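5-Carboxyvanillate Decarboxylase (Novosphingobium aromaticivorans, PDB 4QRN) probably catalyses the metal-dependent decarboxylation of 5-carboxyvanillate to vanillate, acting as a carboxy-lyase of the amidohydrolase superfamily. Local coordinates at residues Q33-E41 against K359-E368; I209-M218 against G233-H241. All coordinates share one frame; numbering follows the deposited sequence.

Contact 1 (Q33-E41 against K359-E368). With MN (manganese (II) ion), chain E.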
loop_
_atom_site.group_PDB
_atom_site.type_symbol
_atom_site.label_atom_id
_atom_site.label_comp_id
_atom_site.label_asym_id
_atom_site.label_seq_id
_atom_site.Cartn_x
_atom_site.Cartn_y
_atom_site.Cartn_z
ATOM N N GLN A 33 -1.292 26.483 -23.415
ATOM C CA GLN A 33 -0.246 25.459 -23.485
ATOM C C GLN A 33 -0.649 24.325 -24.436
ATOM O O GLN A 33 0.178 23.481 -24.755
ATOM C CB GLN A 33 0.201 24.956 -22.119
ATOM C CG GLN A 33 -0.881 24.528 -21.249
ATOM C CD GLN A 33 -1.732 25.662 -20.765
ATOM O OE1 GLN A 33 -1.353 26.821 -20.753
ATOM N NE2 GLN A 33 -2.903 25.350 -20.456
ATOM N N GLY A 34 -1.913 24.295 -24.868
ATOM C CA GLY A 34 -2.402 23.232 -25.738
ATOM C C GLY A 34 -3.416 22.320 -25.077
ATOM O O GLY A 34 -3.874 21.362 -25.710
ATOM N N TYR A 35 -3.775 22.609 -23.827
ATOM C CA TYR A 35 -4.737 21.828 -23.081
ATOM C C TYR A 35 -5.312 22.740 -22.014
ATOM O O TYR A 35 -4.628 23.634 -21.539
ATOM C CB TYR A 35 -4.094 20.583 -22.429
ATOM C CG TYR A 35 -2.805 20.857 -21.695
ATOM C CD1 TYR A 35 -2.786 21.334 -20.378
ATOM C CD2 TYR A 35 -1.586 20.651 -22.325
ATOM C CE1 TYR A 35 -1.587 21.598 -19.737
ATOM C CE2 TYR A 35 -0.393 20.931 -21.696
ATOM C CZ TYR A 35 -0.392 21.368 -20.389
ATOM O OH TYR A 35 0.817 21.630 -19.772
ATOM N N LEU A 36 -6.554 22.478 -21.626
ATOM C CA LEU A 36 -7.074 23.002 -20.372
ATOM C C LEU A 36 -6.531 22.163 -19.233
ATOM O O LEU A 36 -6.247 20.972 -19.419
ATOM C CB LEU A 36 -8.601 22.937 -20.342
ATOM C CG LEU A 36 -9.330 23.724 -21.414
ATOM C CD1 LEU A 36 -10.833 23.495 -21.269
ATOM C CD2 LEU A 36 -9.004 25.207 -21.336
ATOM N N ARG A 37 -6.383 22.765 -18.059
ATOM C CA ARG A 37 -6.036 22.013 -16.861
ATOM C C ARG A 37 -7.324 21.765 -16.079
ATOM O O ARG A 37 -7.899 22.710 -15.523
ATOM C CB ARG A 37 -5.011 22.740 -16.009
ATOM C CG ARG A 37 -3.716 23.063 -16.755
ATOM C CD ARG A 37 -2.653 23.574 -15.812
ATOM N NE ARG A 37 -1.466 24.109 -16.466
ATOM C CZ ARG A 37 -1.370 25.336 -16.964
ATOM N NH1 ARG A 37 -2.409 26.170 -16.916
ATOM N NH2 ARG A 37 -0.210 25.726 -17.494
ATOM N N ILE A 38 -7.770 20.509 -16.059
ATOM C CA ILE A 38 -8.977 20.105 -15.343
ATOM C C ILE A 38 -8.539 19.285 -14.130
ATOM O O ILE A 38 -7.969 18.194 -14.288
ATOM C CB ILE A 38 -9.931 19.305 -16.247
ATOM C CG1 ILE A 38 -10.307 20.159 -17.486
ATOM C CG2 ILE A 38 -11.150 18.862 -15.442
ATOM C CD1 ILE A 38 -11.256 19.483 -18.464
ATOM N N ALA A 39 -8.762 19.823 -12.934
ATOM C CA ALA A 39 -8.342 19.176 -11.701
ATOM C C ALA A 39 -9.500 18.326 -11.175
ATOM O O ALA A 39 -10.570 18.848 -10.901
ATOM C CB ALA A 39 -7.940 20.234 -10.693
ATOM N N THR A 40 -9.273 17.016 -11.044
ATOM C CA THR A 40 -10.367 16.078 -10.830
ATOM C C THR A 40 -10.552 15.534 -9.404
ATOM O O THR A 40 -11.367 14.622 -9.238
ATOM C CB THR A 40 -10.241 14.896 -11.791
ATOM O OG1 THR A 40 -8.999 14.214 -11.562
ATOM C CG2 THR A 40 -10.331 15.342 -13.249
ATOM N N GLU A 41 -9.887 16.100 -8.384
ATOM C CA GLU A 41 -10.119 15.642 -7.014
ATOM C C GLU A 41 -9.992 16.807 -6.026
ATOM O O GLU A 41 -9.080 16.859 -5.209
ATOM C CB GLU A 41 -9.188 14.504 -6.601
ATOM C CG GLU A 41 -9.688 13.795 -5.312
ATOM C CD GLU A 41 -8.616 12.968 -4.633
ATOM O OE1 GLU A 41 -8.158 11.991 -5.244
ATOM O OE2 GLU A 41 -8.212 13.274 -3.477
ATOM N N LYS A 359 -0.106 14.419 -22.985
ATOM C CA LYS A 359 -0.255 15.432 -21.953
ATOM C C LYS A 359 -1.663 16.045 -21.980
ATOM O O LYS A 359 -2.244 16.336 -20.926
ATOM C CB LYS A 359 0.871 16.464 -22.086
ATOM C CG LYS A 359 0.990 17.456 -20.939
ATOM C CD LYS A 359 2.234 18.314 -21.055
ATOM C CE LYS A 359 3.515 17.571 -20.712
ATOM N NZ LYS A 359 4.716 18.331 -21.203
ATOM N N LYS A 360 -2.206 16.265 -23.178
ATOM C CA LYS A 360 -3.565 16.794 -23.300
ATOM C C LYS A 360 -4.617 15.802 -22.796
ATOM O O LYS A 360 -5.608 16.216 -22.187
ATOM C CB LYS A 360 -3.844 17.233 -24.749
ATOM C CG LYS A 360 -5.247 17.726 -24.959
ATOM C CD LYS A 360 -5.436 18.294 -26.355
ATOM C CE LYS A 360 -6.803 18.960 -26.484
ATOM N NZ LYS A 360 -7.042 19.496 -27.872
ATOM N N LYS A 361 -4.423 14.507 -23.035
ATOM C CA LYS A 361 -5.312 13.507 -22.434
ATOM C C LYS A 361 -5.265 13.598 -20.903
ATOM O O LYS A 361 -6.299 13.613 -20.241
ATOM C CB LYS A 361 -4.913 12.099 -22.867
ATOM C CG LYS A 361 -5.185 11.817 -24.338
ATOM C CD LYS A 361 -4.757 10.380 -24.665
ATOM C CE LYS A 361 -5.038 10.015 -26.108
ATOM N NZ LYS A 361 -4.776 8.551 -26.333
ATOM N N PHE A 362 -4.041 13.621 -20.360
ATOM C CA PHE A 362 -3.816 13.655 -18.919
ATOM C C PHE A 362 -4.485 14.866 -18.264
ATOM O O PHE A 362 -5.178 14.728 -17.257
ATOM C CB PHE A 362 -2.299 13.635 -18.681
ATOM C CG PHE A 362 -1.901 13.812 -17.237
ATOM C CD1 PHE A 362 -2.139 12.809 -16.297
ATOM C CD2 PHE A 362 -1.269 14.970 -16.807
ATOM C CE1 PHE A 362 -1.764 12.974 -14.964
ATOM C CE2 PHE A 362 -0.891 15.131 -15.469
ATOM C CZ PHE A 362 -1.133 14.126 -14.568
ATOM N N PHE A 363 -4.291 16.055 -18.823
ATOM C CA PHE A 363 -4.814 17.267 -18.203
ATOM C C PHE A 363 -6.278 17.548 -18.482
ATOM O O PHE A 363 -6.944 18.188 -17.673
ATOM C CB PHE A 363 -4.013 18.497 -18.644
ATOM C CG PHE A 363 -2.811 18.804 -17.778
ATOM C CD1 PHE A 363 -2.982 19.319 -16.502
ATOM C CD2 PHE A 363 -1.515 18.656 -18.270
ATOM C CE1 PHE A 363 -1.883 19.716 -15.730
ATOM C CE2 PHE A 363 -0.408 19.008 -17.488
ATOM C CZ PHE A 363 -0.608 19.553 -16.232
ATOM N N GLN A 364 -6.757 17.154 -19.667
ATOM C CA GLN A 364 -8.053 17.634 -20.164
ATOM C C GLN A 364 -8.964 16.541 -20.683
ATOM O O GLN A 364 -10.073 16.382 -20.192
ATOM C CB GLN A 364 -7.838 18.659 -21.280
ATOM C CG GLN A 364 -9.167 19.170 -21.845
ATOM C CD GLN A 364 -8.980 20.000 -23.097
ATOM O OE1 GLN A 364 -7.942 20.630 -23.321
ATOM N NE2 GLN A 364 -9.966 19.950 -23.965
ATOM N N THR A 365 -8.568 15.839 -21.750
ATOM C CA THR A 365 -9.591 15.112 -22.492
ATOM C C THR A 365 -10.001 13.796 -21.855
ATOM O O THR A 365 -11.126 13.348 -22.095
ATOM C CB THR A 365 -9.228 14.936 -23.975
ATOM O OG1 THR A 365 -8.029 14.184 -24.087
ATOM C CG2 THR A 365 -9.041 16.297 -24.648
ATOM N N ASN A 366 -9.151 13.182 -21.034
ATOM C CA ASN A 366 -9.628 12.025 -20.294
ATOM C C ASN A 366 -10.759 12.418 -19.345
ATOM O O ASN A 366 -11.805 11.779 -19.340
ATOM C CB ASN A 366 -8.491 11.364 -19.530
ATOM C CG ASN A 366 -7.474 10.659 -20.443
ATOM O OD1 ASN A 366 -7.727 10.397 -21.626
ATOM N ND2 ASN A 366 -6.322 10.335 -19.871
ATOM N N ALA A 367 -10.567 13.495 -18.588
ATOM C CA ALA A 367 -11.620 13.953 -17.689
ATOM C C ALA A 367 -12.879 14.306 -18.477
ATOM O O ALA A 367 -13.989 14.001 -18.048
ATOM C CB ALA A 367 -11.131 15.157 -16.898
ATOM N N GLU A 368 -12.728 14.959 -19.629
ATOM C CA GLU A 368 -13.921 15.318 -20.402
ATOM C C GLU A 368 -14.693 14.061 -20.799
ATOM O O GLU A 368 -15.927 14.071 -20.784
ATOM C CB GLU A 368 -13.535 16.126 -21.634
ATOM C CG GLU A 368 -13.106 17.530 -21.275
ATOM C CD GLU A 368 -12.602 18.361 -22.428
ATOM O OE1 GLU A 368 -12.090 17.826 -23.432
ATOM O OE2 GLU A 368 -12.662 19.600 -22.282
HETATM MN MN MN E . -8.485 14.398 -1.660
HETATM O O HOH W 1 -5.272 21.739 -28.084
HETATM O O HOH W 2 -9.925 15.845 -2.454
#

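Contact 2 (I209-M218 against G233-H241). With MN (manganese (II) ion), chain E; 1DF (4-hydroxy-3-methoxy-5-nitrobenzoic acid), chain F.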
loop_
_atom_site.group_PDB
_atom_site.type_symbol
_atom_site.label_atom_id
_atom_site.label_comp_id
_atom_site.label_asym_id
_atom_site.label_seq_id
_atom_site.Cartn_x
_atom_site.Cartn_y
_atom_site.Cartn_z
ATOM N N ILE A 209 -14.082 6.712 -5.352
ATOM C CA ILE A 209 -13.867 6.272 -3.970
ATOM C C ILE A 209 -12.663 7.046 -3.467
ATOM O O ILE A 209 -11.522 6.780 -3.853
ATOM C CB ILE A 209 -13.674 4.767 -3.817
ATOM C CG1 ILE A 209 -14.886 4.024 -4.362
ATOM C CG2 ILE A 209 -13.493 4.443 -2.318
ATOM C CD1 ILE A 209 -14.798 2.506 -4.266
ATOM N N HIS A 210 -12.947 8.057 -2.653
ATOM C CA HIS A 210 -11.936 8.916 -2.065
ATOM C C HIS A 210 -11.516 8.336 -0.712
ATOM O O HIS A 210 -12.317 7.670 -0.051
ATOM C CB HIS A 210 -12.567 10.295 -1.851
ATOM C CG HIS A 210 -11.596 11.334 -1.390
ATOM N ND1 HIS A 210 -11.230 11.478 -0.075
ATOM C CD2 HIS A 210 -10.896 12.267 -2.085
ATOM C CE1 HIS A 210 -10.326 12.449 0.013
ATOM N NE2 HIS A 210 -10.123 12.963 -1.189
ATOM N N PRO A 211 -10.289 8.612 -0.243
ATOM C CA PRO A 211 -9.904 8.053 1.052
ATOM C C PRO A 211 -10.702 8.609 2.221
ATOM O O PRO A 211 -11.345 9.667 2.192
ATOM C CB PRO A 211 -8.437 8.468 1.196
ATOM C CG PRO A 211 -7.932 8.642 -0.199
ATOM C CD PRO A 211 -9.137 9.207 -0.956
ATOM N N ALA A 212 -10.587 7.861 3.306
ATOM C CA ALA A 212 -10.962 8.271 4.641
ATOM C C ALA A 212 -9.951 7.644 5.570
ATOM O O ALA A 212 -9.232 6.708 5.215
ATOM C CB ALA A 212 -12.382 7.808 4.994
ATOM N N THR A 213 -9.920 8.138 6.798
ATOM C CA THR A 213 -9.251 7.411 7.849
ATOM C C THR A 213 -9.847 6.005 7.990
ATOM O O THR A 213 -11.041 5.792 7.767
ATOM C CB THR A 213 -9.374 8.143 9.201
ATOM O OG1 THR A 213 -10.738 8.521 9.452
ATOM C CG2 THR A 213 -8.511 9.387 9.217
ATOM N N SER A 214 -8.998 5.069 8.382
ATOM C CA SER A 214 -9.431 3.712 8.628
ATOM C C SER A 214 -10.441 3.677 9.768
ATOM O O SER A 214 -10.416 4.533 10.658
ATOM C CB SER A 214 -8.218 2.877 9.038
ATOM O OG SER A 214 -7.248 2.785 8.004
ATOM N N PRO A 215 -11.314 2.670 9.773
ATOM C CA PRO A 215 -12.209 2.495 10.917
ATOM C C PRO A 215 -11.458 2.058 12.172
ATOM O O PRO A 215 -10.293 1.652 12.102
ATOM C CB PRO A 215 -13.196 1.433 10.427
ATOM C CG PRO A 215 -12.390 0.612 9.449
ATOM C CD PRO A 215 -11.464 1.596 8.774
ATOM N N ASP A 216 -12.130 2.140 13.311
ATOM C CA ASP A 216 -11.517 1.784 14.573
ATOM C C ASP A 216 -10.993 0.350 14.571
ATOM O O ASP A 216 -10.057 0.038 15.314
ATOM C CB ASP A 216 -12.517 1.981 15.719
ATOM C CG ASP A 216 -12.648 3.428 16.158
ATOM O OD1 ASP A 216 -11.962 4.315 15.628
ATOM O OD2 ASP A 216 -13.466 3.686 17.067
ATOM N N SER A 217 -11.579 -0.527 13.760
ATOM C CA SER A 217 -11.125 -1.917 13.645
ATOM C C SER A 217 -9.731 -2.072 13.035
ATOM O O SER A 217 -9.156 -3.151 13.086
ATOM C CB SER A 217 -12.108 -2.702 12.765
ATOM O OG SER A 217 -12.165 -2.109 11.482
ATOM N N MET A 218 -9.194 -1.018 12.431
ATOM C CA MET A 218 -7.928 -1.121 11.700
ATOM C C MET A 218 -6.928 -0.017 12.005
ATOM O O MET A 218 -5.749 -0.150 11.683
ATOM C CB MET A 218 -8.275 -1.146 10.186
ATOM C CG MET A 218 -7.242 -1.572 9.225
ATOM S SD MET A 218 -8.090 -2.130 7.732
ATOM C CE MET A 218 -6.577 -2.346 6.773
ATOM N N GLY A 233 -2.209 5.701 5.736
ATOM C CA GLY A 233 -3.462 5.038 6.036
ATOM C C GLY A 233 -4.536 5.297 5.000
ATOM O O GLY A 233 -5.338 4.413 4.708
ATOM N N PHE A 234 -4.565 6.496 4.421
ATOM C CA PHE A 234 -5.524 6.755 3.334
ATOM C C PHE A 234 -5.369 5.733 2.205
ATOM O O PHE A 234 -6.361 5.242 1.669
ATOM C CB PHE A 234 -5.310 8.171 2.777
ATOM C CG PHE A 234 -6.000 9.288 3.543
ATOM C CD1 PHE A 234 -6.530 9.123 4.818
ATOM C CD2 PHE A 234 -6.112 10.537 2.927
ATOM C CE1 PHE A 234 -7.166 10.200 5.464
ATOM C CE2 PHE A 234 -6.730 11.607 3.571
ATOM C CZ PHE A 234 -7.259 11.434 4.841
ATOM N N GLY A 235 -4.122 5.461 1.806
ATOM C CA GLY A 235 -3.879 4.538 0.711
ATOM C C GLY A 235 -4.221 3.106 1.068
ATOM O O GLY A 235 -4.682 2.349 0.220
ATOM N N VAL A 236 -3.962 2.719 2.311
ATOM C CA VAL A 236 -4.323 1.382 2.777
ATOM C C VAL A 236 -5.837 1.216 2.694
ATOM O O VAL A 236 -6.351 0.243 2.127
ATOM C CB VAL A 236 -3.826 1.174 4.215
ATOM C CG1 VAL A 236 -4.450 -0.098 4.827
ATOM C CG2 VAL A 236 -2.283 1.121 4.267
ATOM N N GLU A 237 -6.562 2.158 3.303
ATOM C CA GLU A 237 -8.014 2.087 3.380
ATOM C C GLU A 237 -8.637 2.021 1.982
ATOM O O GLU A 237 -9.509 1.211 1.693
ATOM C CB GLU A 237 -8.512 3.306 4.166
ATOM C CG GLU A 237 -9.990 3.603 4.029
ATOM C CD GLU A 237 -10.965 2.559 4.560
ATOM O OE1 GLU A 237 -10.588 1.704 5.383
ATOM O OE2 GLU A 237 -12.143 2.655 4.156
ATOM N N THR A 238 -8.185 2.914 1.107
ATOM C CA THR A 238 -8.851 3.083 -0.181
ATOM C C THR A 238 -8.454 1.965 -1.143
ATOM O O THR A 238 -9.293 1.441 -1.873
ATOM C CB THR A 238 -8.509 4.455 -0.771
ATOM O OG1 THR A 238 -8.698 5.453 0.227
ATOM C CG2 THR A 238 -9.419 4.769 -1.948
ATOM N N GLY A 239 -7.177 1.596 -1.158
ATOM C CA GLY A 239 -6.755 0.470 -1.966
ATOM C C GLY A 239 -7.449 -0.813 -1.520
ATOM O O GLY A 239 -7.882 -1.619 -2.346
ATOM N N MET A 240 -7.557 -1.021 -0.218
ATOM C CA MET A 240 -8.295 -2.175 0.285
ATOM C C MET A 240 -9.734 -2.163 -0.224
ATOM O O MET A 240 -10.278 -3.190 -0.627
ATOM C CB MET A 240 -8.300 -2.199 1.816
ATOM C CG MET A 240 -9.002 -3.429 2.381
ATOM S SD MET A 240 -9.123 -3.404 4.179
ATOM C CE MET A 240 -10.171 -2.000 4.472
ATOM N N HIS A 241 -10.364 -0.995 -0.158
ATOM C CA HIS A 241 -11.769 -0.884 -0.537
ATOM C C HIS A 241 -11.970 -1.201 -2.017
ATOM O O HIS A 241 -12.866 -1.974 -2.382
ATOM C CB HIS A 241 -12.275 0.508 -0.198
ATOM C CG HIS A 241 -13.758 0.598 -0.038
ATOM N ND1 HIS A 241 -14.329 1.634 0.655
ATOM C CD2 HIS A 241 -14.781 -0.233 -0.385
ATOM C CE1 HIS A 241 -15.639 1.453 0.695
ATOM N NE2 HIS A 241 -15.948 0.326 0.084
HETATM MN MN MN E . -8.485 14.398 -1.660
HETATM C C1 1DF F . -5.789 15.215 3.192
HETATM C CO1 1DF F . -5.460 14.769 1.943
HETATM C CO2 1DF F . -7.149 15.267 3.569
HETATM C CM1 1DF F . -6.556 14.477 1.063
HETATM C CM2 1DF F . -8.161 15.112 2.642
HETATM O OM 1DF F . -9.490 15.202 2.943
HETATM C CZ 1DF F . -7.879 14.830 1.314
HETATM C CC 1DF F . -4.757 15.575 4.196
HETATM C CV 1DF F . -9.846 15.218 4.326
HETATM O O1 1DF F . -3.619 16.027 3.759
HETATM O O2 1DF F . -5.028 15.452 5.396
HETATM O O3 1DF F . -8.791 14.845 0.386
HETATM N N 1DF F . -6.209 13.547 -0.066
HETATM O O11 1DF F . -7.038 13.103 -0.808
HETATM O O22 1DF F . -5.024 13.113 -0.110
HETATM O O HOH W 3 -8.312 0.855 6.493
HETATM O O HOH W 2 -9.925 15.845 -2.454
#

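Contact 1 (Q33-E41 against K359-E368)
The rings of Y35 and F363 lie nearly parallel, at 3°, but are slid apart and barely overlap. Y35 CE1 comes within 3.3 Å of F363 CD2, near the rim. R37 runs alongside F363, with R37 CG 3.8 Å from F363 CD1. Two hydrogen bonds join the segments. I38 N donates to F363 O over 2.9 Å, F363 lying within the pi-type turn at 361-365. L36 N donates to Q364 OE1, also at 2.9 Å; this bond is nearly straight (169°), but the donor sits above the carbonyl plane. Q364 reaches L36 as an extended chain, CG anti to the backbone N (chi1 179°). Its NE2 donates to E368 OE1 at 3.1 Å, which fixes the turn of the amide. Further along, A367 CB meets T40 CG2 at 3.7 Å and I38 CG2 at 4.0 Å. In the outer shell D350 takes a hydrogen bond from Y35 OH and a salt bridge from R37 NH2. Helix 356-370 thus satisfies the N-H groups of L36, ahead of strand 38-44, and of I38 within it, and that strand carries E41, whose OE2 binds manganese.

Contact 2 (I209-M218 against G233-H241)
In the metal site, the loop that follows strand 207-209 lays P211 across F234 and T238 of helix 233-248. P211 CB lies 3.5 Å from F234 CG, the two side chains crossing at about a right angle. T238 OG1 presses closely on P211, 3.0 Å from its CA. That hydroxyl donates to F234 O within the helix at 2.8 Å, and T238 N reaches the same oxygen from the opposite face. Next to P211, H210 binds manganese through NE2. Its ND1 donates to P211 O at 2.9 Å, in the carbonyl plane and on a lone pair, which fixes the rotation of the imidazole. S113 OG also bonds to P211 O.

The F234 ring turns its edge to the inhibitor, with F234 CE2 3.7 Å from CO2 of the bound nitrobenzoate. Its other side runs along the loop, where F234 CD1 is 3.6 Å from A212 O. Replacing F234 by alanine is likely to open a gap between P211 and the inhibitor ring and to leave the inhibitor without this edge neighbour.

CG of E237, anti to the backbone N (chi1 164°), packs 3.4 Å from A212 O; the bend at chi2 then turns the carboxylate toward P215 and S214. One water links E237 OE1 to S214 OG. The buried carboxylate, probably charged, also bonds to S181, Y187 and H182 N. At the far end M218 and M240 meet tip to tip, M218 CE lying 3.8 Å from M240 SD. V236 touches V236 of the second subunit, so the helix also faces the dimer interface. A metal-binding histidine just after a strand, on the loop at its C-terminal end, is characteristic of the amidohydrolase (beta/alpha)8 barrel; here helix 233-248 packs against that loop.

Overall arrangement
The centres of contact 1 and contact 2 are about 27 Å apart, on opposite sides of the chain's centre. Contact 2 lies between the two segments of contact 1 in sequence. They still meet at one point, the manganese, where E41 OE2 lies 3.0 Å from H210 NE2. D336 is the third protein ligand, from outside both contacts. O3 and O11 of the inhibitor and one water complete the six bonds to the metal. Contact 1 reaches the pocket through E41, while its packed part lies further back, the T40 side chain about 11 Å from the inhibitor; contact 2 reaches it through H210 and F234. R274 of the second subunit also bonds to the inhibitor.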